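Farnesyltransferase, putative (Trypanosoma cruzi, PDB 3WCA) probably catalyses the magnesium-dependent, two-step condensation of two farnesyl diphosphate molecules into squalene, using NADPH or NADH as reductant, at the entry to sterol synthesis. Local coordinates at residues Y157-Y160 with C161-V164; A165-V168 with G169-L172; L190-A193 with N194-G197. The protein carries 1 engineered substitution. All blocks are in the same frame, centred on the assembly; numbering follows the deposited sequence.

Contact 1 of 3, residues Y157-Y160 with C161-V164; sequences YDLY and CHYV
The Tyr160 ring carbon CG lies opposite the backbone N (chi1 178°), and Val164 has CG1 opposite its own carbonyl carbon (chi1 -54°). These torsions put the methyl over one face of the ring. Val164 CG1 is 4.2 Å from the Tyr160 ring centroid, a CH-pi contact one helical turn apart. CG2 of Val164 reaches Tyr160 CE2. One residue back along the chain, Leu159 CG touches Tyr163 CE2 at 3.4 Å, and both Leu159 methyls also pack against that end of the ring. Cys161 SG sits 4.5 Å from the Tyr157 ring centroid, 29° off the ring normal, an oblique sulfur-aromatic contact. Four i to i+4 backbone bonds hold the turn, among them Tyr163 N to Leu159 O at 3.0 Å. The turn widens to a pi-type turn at residues 162-164.

Tyr160 OH is hydrogen-bonded to Glu71, a magnesium ligand on helix 51-72, so Tyr160 is probably a second-shell residue of the metal site. Asp158 forms a salt bridge to Lys202. Tyr157 and Cys161 pack on helix 191-207, and Tyr157 also meets helix 243-258.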
loop_
_atom_site.group_PDB
_atom_site.type_symbol
_atom_site.label_atom_id
_atom_site.label_comp_id
_atom_site.label_asym_id
_atom_site.label_seq_id
_atom_site.Cartn_x
_atom_site.Cartn_y
_atom_site.Cartn_z
ATOM N N TYR A 157 9.713 9.953 -4.467
ATOM C CA TYR A 157 8.450 9.216 -4.582
ATOM C C TYR A 157 8.679 7.755 -4.179
ATOM O O TYR A 157 8.022 7.246 -3.278
ATOM C CB TYR A 157 7.943 9.323 -6.028
ATOM C CG TYR A 157 6.616 8.647 -6.360
ATOM C CD1 TYR A 157 5.505 8.743 -5.510
ATOM C CD2 TYR A 157 6.444 8.004 -7.587
ATOM C CE1 TYR A 157 4.253 8.221 -5.889
ATOM C CE2 TYR A 157 5.206 7.479 -7.972
ATOM C CZ TYR A 157 4.115 7.594 -7.124
ATOM O OH TYR A 157 2.890 7.102 -7.541
ATOM N N ASP A 158 9.629 7.101 -4.843
ATOM C CA ASP A 158 9.979 5.716 -4.552
ATOM C C ASP A 158 10.411 5.475 -3.112
ATOM O O ASP A 158 9.992 4.497 -2.490
ATOM C CB ASP A 158 11.092 5.251 -5.485
ATOM C CG ASP A 158 10.571 4.849 -6.842
ATOM O OD1 ASP A 158 9.509 5.355 -7.242
ATOM O OD2 ASP A 158 11.224 4.033 -7.512
ATOM N N LEU A 159 11.248 6.355 -2.572
ATOM C CA LEU A 159 11.716 6.168 -1.205
ATOM C C LEU A 159 10.583 6.327 -0.200
ATOM O O LEU A 159 10.489 5.559 0.759
ATOM C CB LEU A 159 12.868 7.132 -0.879
ATOM C CG LEU A 159 13.515 6.993 0.510
ATOM C CD1 LEU A 159 14.143 5.598 0.660
ATOM C CD2 LEU A 159 14.578 8.106 0.707
ATOM N N TYR A 160 9.720 7.315 -0.413
ATOM C CA TYR A 160 8.599 7.516 0.500
ATOM C C TYR A 160 7.663 6.294 0.462
ATOM O O TYR A 160 7.135 5.881 1.498
ATOM C CB TYR A 160 7.808 8.785 0.149
ATOM C CG TYR A 160 6.612 9.002 1.053
ATOM C CD1 TYR A 160 6.769 9.509 2.343
ATOM C CD2 TYR A 160 5.324 8.641 0.639
ATOM C CE1 TYR A 160 5.673 9.646 3.204
ATOM C CE2 TYR A 160 4.224 8.771 1.487
ATOM C CZ TYR A 160 4.404 9.272 2.769
ATOM O OH TYR A 160 3.325 9.386 3.618
ATOM N N CYS A 161 7.455 5.735 -0.729
ATOM C CA CYS A 161 6.606 4.563 -0.876
ATOM C C CYS A 161 7.247 3.403 -0.130
ATOM O O CYS A 161 6.553 2.578 0.469
ATOM C CB CYS A 161 6.416 4.198 -2.360
ATOM S SG CYS A 161 5.279 5.313 -3.240
ATOM N N HIS A 162 8.576 3.352 -0.169
ATOM C CA HIS A 162 9.324 2.305 0.517
ATOM C C HIS A 162 9.042 2.354 2.017
ATOM O O HIS A 162 8.714 1.336 2.627
ATOM C CB HIS A 162 10.828 2.480 0.269
ATOM C CG HIS A 162 11.695 1.679 1.189
ATOM N ND1 HIS A 162 11.794 0.307 1.113
ATOM C CD2 HIS A 162 12.494 2.060 2.217
ATOM C CE1 HIS A 162 12.617 -0.125 2.054
ATOM N NE2 HIS A 162 13.054 0.919 2.738
ATOM N N TYR A 163 9.148 3.543 2.598
ATOM C CA TYR A 163 8.924 3.725 4.027
ATOM C C TYR A 163 7.514 3.424 4.518
ATOM O O TYR A 163 7.346 2.923 5.630
ATOM C CB TYR A 163 9.256 5.164 4.465
ATOM C CG TYR A 163 10.730 5.561 4.430
ATOM C CD1 TYR A 163 11.702 4.799 5.080
ATOM C CD2 TYR A 163 11.138 6.723 3.777
ATOM C CE1 TYR A 163 13.053 5.191 5.083
ATOM C CE2 TYR A 163 12.476 7.125 3.770
ATOM C CZ TYR A 163 13.428 6.360 4.422
ATOM O OH TYR A 163 14.746 6.765 4.401
ATOM N N VAL A 164 6.496 3.738 3.719
ATOM C CA VAL A 164 5.146 3.520 4.196
ATOM C C VAL A 164 4.421 2.304 3.650
ATOM O O VAL A 164 3.331 1.995 4.123
ATOM C CB VAL A 164 4.252 4.778 3.964
ATOM C CG1 VAL A 164 4.925 6.018 4.602
ATOM C CG2 VAL A 164 4.004 4.990 2.463
#

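Contact 2 of 3, residues A165-V168 with G169-L172. With FPS (S-[(2E,6E)-3,7,11-trimethyldodeca-2,6,10-trienyl] trihydrogen thiodiphosphate), chain E.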
loop_
_atom_site.group_PDB
_atom_site.type_symbol
_atom_site.label_atom_id
_atom_site.label_comp_id
_atom_site.label_asym_id
_atom_site.label_seq_id
_atom_site.Cartn_x
_atom_site.Cartn_y
_atom_site.Cartn_z
ATOM N N ALA A 165 5.026 1.621 2.682
ATOM C CA ALA A 165 4.413 0.453 2.063
ATOM C C ALA A 165 5.426 -0.636 1.708
ATOM O O ALA A 165 5.193 -1.817 1.959
ATOM C CB ALA A 165 3.657 0.878 0.813
ATOM N N GLY A 166 6.539 -0.240 1.108
ATOM C CA GLY A 166 7.552 -1.212 0.747
ATOM C C GLY A 166 8.038 -1.991 1.965
ATOM O O GLY A 166 8.327 -3.190 1.873
ATOM N N LEU A 167 8.119 -1.311 3.108
ATOM C CA LEU A 167 8.570 -1.950 4.339
ATOM C C LEU A 167 7.522 -2.925 4.886
ATOM O O LEU A 167 7.862 -3.890 5.578
ATOM C CB LEU A 167 8.911 -0.894 5.396
ATOM C CG LEU A 167 10.283 -0.220 5.249
ATOM C CD1 LEU A 167 10.454 0.852 6.301
ATOM C CD2 LEU A 167 11.379 -1.276 5.396
ATOM N N VAL A 168 6.251 -2.659 4.599
ATOM C CA VAL A 168 5.195 -3.559 5.046
ATOM C C VAL A 168 5.483 -4.841 4.278
ATOM O O VAL A 168 5.361 -5.940 4.807
ATOM C CB VAL A 168 3.794 -3.030 4.668
ATOM C CG1 VAL A 168 2.729 -3.989 5.157
ATOM C CG2 VAL A 168 3.576 -1.643 5.276
ATOM N N GLY A 169 5.902 -4.681 3.027
ATOM C CA GLY A 169 6.230 -5.827 2.199
ATOM C C GLY A 169 7.388 -6.609 2.800
ATOM O O GLY A 169 7.382 -7.847 2.790
ATOM N N HIS A 170 8.392 -5.890 3.306
ATOM C CA HIS A 170 9.547 -6.529 3.935
ATOM C C HIS A 170 9.052 -7.274 5.172
ATOM O O HIS A 170 9.271 -8.475 5.312
ATOM C CB HIS A 170 10.599 -5.489 4.359
ATOM C CG HIS A 170 11.400 -4.924 3.224
ATOM N ND1 HIS A 170 12.657 -4.387 3.397
ATOM C CD2 HIS A 170 11.131 -4.826 1.900
ATOM C CE1 HIS A 170 13.133 -3.988 2.230
ATOM N NE2 HIS A 170 12.225 -4.242 1.304
ATOM N N GLY A 171 8.381 -6.538 6.053
ATOM C CA GLY A 171 7.843 -7.101 7.280
ATOM C C GLY A 171 7.039 -8.371 7.065
ATOM O O GLY A 171 7.327 -9.394 7.688
ATOM N N LEU A 172 6.034 -8.307 6.192
ATOM C CA LEU A 172 5.207 -9.474 5.900
ATOM C C LEU A 172 6.083 -10.629 5.438
ATOM O O LEU A 172 5.946 -11.740 5.921
ATOM C CB LEU A 172 4.157 -9.162 4.818
ATOM C CG LEU A 172 3.011 -8.233 5.233
ATOM C CD1 LEU A 172 2.070 -7.996 4.054
ATOM C CD2 LEU A 172 2.257 -8.845 6.401
HETATM C C1 FPS E . -3.466 1.666 2.806
HETATM S S1 FPS E . -4.468 1.092 4.263
HETATM C C2 FPS E . -2.094 0.925 2.782
HETATM C C3 FPS E . -1.335 0.464 1.711
HETATM C C4 FPS E . -1.721 0.615 0.257
HETATM C C5 FPS E . -0.044 -0.250 2.041
HETATM C C6 FPS E . -0.141 -1.703 2.603
HETATM C C7 FPS E . 0.981 -2.493 1.962
HETATM C C8 FPS E . 1.086 -3.827 1.879
HETATM C C10 FPS E . 2.347 -4.366 1.178
HETATM C C9 FPS E . 0.042 -4.802 2.437
HETATM C C11 FPS E . 2.111 -5.703 0.511
HETATM C C12 FPS E . 3.437 -6.385 0.298
HETATM C C13 FPS E . 3.647 -7.720 0.332
HETATM C C14 FPS E . 2.544 -8.752 0.601
HETATM C C15 FPS E . 5.069 -8.219 0.084
HETATM P PA FPS E . -5.892 -0.282 3.652
HETATM O O1A FPS E . -5.212 -1.420 2.840
HETATM O O2A FPS E . -6.533 -0.843 4.897
HETATM O O3A FPS E . -7.256 0.363 2.922
HETATM P PB FPS E . -7.548 1.465 1.671
HETATM O O1B FPS E . -8.662 0.943 0.715
HETATM O O2B FPS E . -8.078 2.808 2.292
HETATM O O3B FPS E . -6.250 1.630 0.778
#
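The middle of helix 154-179 forms one wall of the pocket that holds the farnesyl chain of FPS, a thio analogue of farnesyl diphosphate. Val168 and Leu172, one turn apart, face this pocket. Val168 CG1 and Leu172 CD1 are 4.2 Å from each other, and each also touches the ligand. Val168 has CG1 opposite the backbone N (chi1 -180°), which carries the methyl toward the middle of the farnesyl chain, 3.7 Å from FPS C8. Leu172 CD1 packs against FPS C14, a methyl at the far end. Beside them Gly169, with no side chain, lets the ligand come close. Gly169 CA comes within 3.4 Å of FPS C15, so the terminal isoprene unit rests directly on the main chain. Ala165 adds its carbonyl O near FPS C10 and its CB near FPS C5.

The backbone bonds run i to i+4. Gly171 N to Leu167 O and Leu172 N to Val168 O are nearly straight, both with an N-H...O angle of 175°. Gly169 N to Ala165 O is longer, at 3.1 Å.

His170 and Leu167 lie away from the ligand and cross at an angle, with Leu167 CD2 3.9 Å from His170 ND1. His170 CD2 also sits 3.2 Å from Gly166 O. Its ring meets that of His162 edge-to-face and packs on Asn194 of helix 191-207. Leu167 packs on helix 126-147. Val168 also packs on Met139 of that helix and on Leu64 of helix 51-72.

An apolar pocket between helices, holding the isoprenoid tail, is characteristic of the all-helical trans-isoprenyl diphosphate synthase fold, to which squalene and phytoene synthases belong.

Contact 3 of 3, residues L190-A193 with N194-G197. With FPS (S-[(2E,6E)-3,7,11-trimethyldodeca-2,6,10-trienyl] trihydrogen thiodiphosphate), chain E.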
loop_
_atom_site.group_PDB
_atom_site.type_symbol
_atom_site.label_atom_id
_atom_site.label_comp_id
_atom_site.label_asym_id
_atom_site.label_seq_id
_atom_site.Cartn_x
_atom_site.Cartn_y
_atom_site.Cartn_z
ATOM N N LEU A 190 14.886 -8.907 -0.585
ATOM C CA LEU A 190 13.602 -8.260 -0.350
ATOM C C LEU A 190 13.171 -7.215 -1.379
ATOM O O LEU A 190 12.197 -6.490 -1.165
ATOM C CB LEU A 190 13.603 -7.637 1.045
ATOM C CG LEU A 190 13.665 -8.679 2.170
ATOM C CD1 LEU A 190 13.631 -7.986 3.526
ATOM C CD2 LEU A 190 12.483 -9.640 2.031
ATOM N N THR A 191 13.886 -7.143 -2.495
ATOM C CA THR A 191 13.563 -6.183 -3.544
ATOM C C THR A 191 12.134 -6.378 -4.049
ATOM O O THR A 191 11.339 -5.440 -4.068
ATOM C CB THR A 191 14.540 -6.323 -4.725
ATOM O OG1 THR A 191 15.876 -6.106 -4.257
ATOM C CG2 THR A 191 14.220 -5.306 -5.812
ATOM N N ASN A 192 11.806 -7.601 -4.445
ATOM C CA ASN A 192 10.470 -7.882 -4.942
ATOM C C ASN A 192 9.392 -7.663 -3.895
ATOM O O ASN A 192 8.262 -7.347 -4.237
ATOM C CB ASN A 192 10.390 -9.298 -5.512
ATOM C CG ASN A 192 11.154 -9.427 -6.809
ATOM O OD1 ASN A 192 11.447 -8.422 -7.454
ATOM N ND2 ASN A 192 11.471 -10.654 -7.207
ATOM N N ALA A 193 9.734 -7.810 -2.624
ATOM C CA ALA A 193 8.748 -7.587 -1.570
ATOM C C ALA A 193 8.449 -6.090 -1.543
ATOM O O ALA A 193 7.311 -5.675 -1.325
ATOM C CB ALA A 193 9.291 -8.034 -0.228
ATOM N N ASN A 194 9.486 -5.291 -1.773
ATOM C CA ASN A 194 9.359 -3.843 -1.791
ATOM C C ASN A 194 8.531 -3.424 -3.006
ATOM O O ASN A 194 7.724 -2.499 -2.926
ATOM C CB ASN A 194 10.743 -3.187 -1.862
ATOM C CG ASN A 194 10.673 -1.687 -1.767
ATOM O OD1 ASN A 194 10.386 -1.131 -0.705
ATOM N ND2 ASN A 194 10.915 -1.013 -2.885
ATOM N N HIS A 195 8.762 -4.087 -4.134
ATOM C CA HIS A 195 8.004 -3.808 -5.342
ATOM C C HIS A 195 6.512 -4.052 -5.053
ATOM O O HIS A 195 5.659 -3.262 -5.445
ATOM C CB HIS A 195 8.451 -4.728 -6.478
ATOM C CG HIS A 195 9.687 -4.268 -7.187
ATOM N ND1 HIS A 195 9.717 -3.133 -7.968
ATOM C CD2 HIS A 195 10.932 -4.798 -7.245
ATOM C CE1 HIS A 195 10.927 -2.985 -8.479
ATOM N NE2 HIS A 195 11.683 -3.982 -8.055
ATOM N N MET A 196 6.211 -5.152 -4.364
ATOM C CA MET A 196 4.833 -5.506 -4.022
ATOM C C MET A 196 4.180 -4.354 -3.265
ATOM O O MET A 196 3.064 -3.961 -3.576
ATOM C CB MET A 196 4.810 -6.785 -3.165
ATOM C CG MET A 196 5.123 -8.082 -3.940
ATOM S SD MET A 196 3.627 -8.839 -4.681
ATOM C CE MET A 196 2.730 -9.252 -3.160
ATOM N N GLY A 197 4.891 -3.809 -2.279
ATOM C CA GLY A 197 4.351 -2.702 -1.519
ATOM C C GLY A 197 4.185 -1.447 -2.370
ATOM O O GLY A 197 3.188 -0.734 -2.244
HETATM C C1 FPS E . -3.466 1.666 2.806
HETATM S S1 FPS E . -4.468 1.092 4.263
HETATM C C2 FPS E . -2.094 0.925 2.782
HETATM C C3 FPS E . -1.335 0.464 1.711
HETATM C C4 FPS E . -1.721 0.615 0.257
HETATM C C5 FPS E . -0.044 -0.250 2.041
HETATM C C6 FPS E . -0.141 -1.703 2.603
HETATM C C7 FPS E . 0.981 -2.493 1.962
HETATM C C8 FPS E . 1.086 -3.827 1.879
HETATM C C10 FPS E . 2.347 -4.366 1.178
HETATM C C9 FPS E . 0.042 -4.802 2.437
HETATM C C11 FPS E . 2.111 -5.703 0.511
HETATM C C12 FPS E . 3.437 -6.385 0.298
HETATM C C13 FPS E . 3.647 -7.720 0.332
HETATM C C14 FPS E . 2.544 -8.752 0.601
HETATM C C15 FPS E . 5.069 -8.219 0.084
HETATM P PA FPS E . -5.892 -0.282 3.652
HETATM O O1A FPS E . -5.212 -1.420 2.840
HETATM O O2A FPS E . -6.533 -0.843 4.897
HETATM O O3A FPS E . -7.256 0.363 2.922
HETATM P PB FPS E . -7.548 1.465 1.671
HETATM O O1B FPS E . -8.662 0.943 0.715
HETATM O O2B FPS E . -8.078 2.808 2.292
HETATM O O3B FPS E . -6.250 1.630 0.778
HETATM O O HOH W 1 11.938 -2.533 -5.136
#
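Thr191 and His195 lie side by side and point the same way, one turn apart. Thr191 CG2 rests 3.6 Å from both CD2 and NE2 of His195. The methyl gets there because CG2 is opposite the Thr191 backbone N, while OG1 turns back beside that N and bonds to Asp189. Asn192 approaches the same imidazole obliquely, its amide plane 48° from the ring plane. Asn192 OD1 is 3.7 Å from His195 CD2. Water 1 lies over one face of the His195 ring, 3.2 Å above the plane. It donates to Thr191 O and accepts from Asn194 ND2 at 2.9 Å. Other histidines complete the setting: His195 ND1 bonds to His260, and the ring stacks on His263, which also has a weak hydrogen bond with Asn192 OD1.

Leu190 is the N-cap residue of helix 191-207, and this first turn closes with Asn194 N bonded to Leu190 O at 3.0 Å. The helix supplies another wall of the farnesyl pocket in the all-helical isoprenoid synthase fold. Met196 turns its chain toward the ligand, bent at both chi2 and chi3. Its CB lies 3.6 Å from FPS C15, and its CE is 3.8 Å from FPS C14. Gly197 brings CA to 3.7 Å from FPS C10, and the carbonyl O of Ala193 lies against FPS C15. Asn194 leads away from this group, with CG opposite its backbone N (chi1 -175°), and OD1 bonds to His162 on helix 154-179, while Val264 and Tyr267 of helix 261-269 pack against Met196.

Contacts 1 and 2 are consecutive on helix 154-179, their centres about 11 Å apart. Contact 3 follows at the start of helix 191-207, the next helix in the chain. Its centre is about 11 Å from that of contact 1 and about 7 Å from that of contact 2. Probable i to i+5 bonds, Gly166 N to Cys161 O and Leu167 N to His162 O, join contact 1 to contact 2 where the helix turn widens. Across the helix pair, Gly166 CA and Asn194 OD1 pack at 3.2 Å. Contact 1 lies toward the magnesium site, whereas contacts 2 and 3 both touch the farnesyl chain. Together the two helices link the metal end of the active site to its apolar pocket.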